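Beta-1,4-exocellulase (Thermobifida fusca, PDB 4B4H) probably hydrolyses the beta-1,4-glycosidic bonds of cellulose as a family 6 cellobiohydrolase, of which this chain is the catalytic domain. Local coordinates at residues N15-W18 with S19-A23. Numbering follows the deposited sequence.
Sequences NPVW and SAKAA
The carbonyl oxygen of Trp-18 takes two backbone N-H groups from the next turn of helix 16-24: Ala-22 N donates to Trp-18 O at 3.2 Å, while Lys-21 N to Trp-18 O, 3.1 Å, is bent to 130° and weak. One turn earlier, Ser-19 N donates to Asn-15 O over 2.8 Å. Asn-15 is the N-cap, its side-chain OD1 accepting a weak bond from Val-17 N. The i to i+4 spacing of Trp-18 and Ala-22 brings the methyl CB of Ala-22 over one face of the Trp-18 indole, 4.0 Å from the centroid of the six-membered ring, a CH-pi contact displaced from the ring centre. Trp-18 CG lies anti to the backbone N (chi1 176°), beside the carbonyl carbon, which directs the ring toward Ala-22 of the following turn. In this glycoside hydrolase family 6 domain the ring also touches Pro-354, its NE1 donates a hydrogen bond to Pro-355 O, and it comes close to Glu-357, a predicted substrate-binding residue. Replacing Trp-18 by an alanine would probably leave Pro-355 O without this donor and strip the methyl of Ala-22 of its aromatic cover. Along another side of the helix, Val-17 and Lys-21 run next to each other in the same direction, CG1 of Val-17 3.9 Å from NZ of Lys-21, and a water donates to Val-17 O at 2.9 Å while weakly accepting from Lys-21 NZ.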
loop_
_atom_site.group_PDB
_atom_site.type_symbol
_atom_site.label_atom_id
_atom_site.label_comp_id
_atom_site.label_asym_id
_atom_site.label_seq_id
_atom_site.Cartn_x
_atom_site.Cartn_y
_atom_site.Cartn_z
ATOM N N ASN A 15 3.576 6.911 16.050
ATOM C CA ASN A 15 4.885 6.273 16.155
ATOM C C ASN A 15 5.903 7.315 16.574
ATOM O O ASN A 15 6.186 8.242 15.802
ATOM C CB ASN A 15 5.273 5.625 14.824
ATOM C CG ASN A 15 6.649 4.974 14.853
ATOM O OD1 ASN A 15 7.399 5.116 15.821
ATOM N ND2 ASN A 15 6.993 4.270 13.783
ATOM N N PRO A 16 6.448 7.184 17.805
ATOM C CA PRO A 16 7.340 8.223 18.323
ATOM C C PRO A 16 8.584 8.381 17.454
ATOM O O PRO A 16 9.064 9.494 17.268
ATOM C CB PRO A 16 7.753 7.695 19.705
ATOM C CG PRO A 16 6.821 6.572 20.017
ATOM C CD PRO A 16 6.409 6.007 18.692
ATOM N N VAL A 17 9.079 7.266 16.919
ATOM C CA VAL A 17 10.230 7.270 16.019
ATOM C C VAL A 17 9.954 8.160 14.798
ATOM O O VAL A 17 10.678 9.134 14.547
ATOM C CB VAL A 17 10.606 5.831 15.573
ATOM C CG1 VAL A 17 11.864 5.833 14.713
ATOM C CG2 VAL A 17 10.813 4.931 16.780
ATOM N N TRP A 18 8.905 7.831 14.041
ATOM C CA TRP A 18 8.524 8.635 12.878
ATOM C C TRP A 18 8.241 10.071 13.241
ATOM O O TRP A 18 8.702 11.000 12.571
ATOM C CB TRP A 18 7.325 8.029 12.140
ATOM C CG TRP A 18 6.884 8.912 10.991
ATOM C CD1 TRP A 18 7.450 9.009 9.726
ATOM C CD2 TRP A 18 5.815 9.924 11.003
ATOM N NE1 TRP A 18 6.812 9.971 8.970
ATOM C CE2 TRP A 18 5.823 10.547 9.676
ATOM C CE3 TRP A 18 4.883 10.348 11.939
ATOM C CZ2 TRP A 18 4.934 11.543 9.331
ATOM C CZ3 TRP A 18 3.989 11.361 11.575
ATOM C CH2 TRP A 18 4.009 11.934 10.300
ATOM N N SER A 19 7.472 10.271 14.309
ATOM C CA SER A 19 7.084 11.613 14.726
ATOM C C SER A 19 8.282 12.552 14.921
ATOM O O SER A 19 8.198 13.740 14.578
ATOM C CB SER A 19 6.246 11.562 16.006
ATOM O OG SER A 19 5.819 12.868 16.358
ATOM N N ALA A 20 9.373 12.016 15.470
ATOM C CA ALA A 20 10.557 12.811 15.786
ATOM C C ALA A 20 11.284 13.296 14.531
ATOM O O ALA A 20 11.890 14.365 14.538
ATOM C CB ALA A 20 11.504 12.032 16.692
ATOM N N LYS A 21 11.204 12.526 13.447
ATOM C CA LYS A 21 11.807 12.943 12.176
ATOM C C LYS A 21 10.950 13.971 11.432
ATOM O O LYS A 21 11.481 14.840 10.743
ATOM C CB LYS A 21 12.077 11.736 11.278
ATOM C CG LYS A 21 12.945 10.678 11.922
ATOM C CD LYS A 21 13.044 9.453 11.036
ATOM C CE LYS A 21 14.329 8.698 11.332
ATOM N NZ LYS A 21 14.315 8.063 12.679
ATOM N N ALA A 22 9.631 13.859 11.580
ATOM C CA ALA A 22 8.683 14.763 10.941
ATOM C C ALA A 22 8.722 16.143 11.598
ATOM O O ALA A 22 8.844 17.162 10.902
ATOM C CB ALA A 22 7.277 14.175 11.000
ATOM N N ALA A 23 8.657 16.158 12.932
ATOM C CA ALA A 23 8.688 17.403 13.712
ATOM C C ALA A 23 10.001 18.170 13.556
ATOM O O ALA A 23 10.033 19.383 13.775
ATOM C CB ALA A 23 8.411 17.127 15.188
HETATM O O HOH W 1 13.385 9.338 15.661
#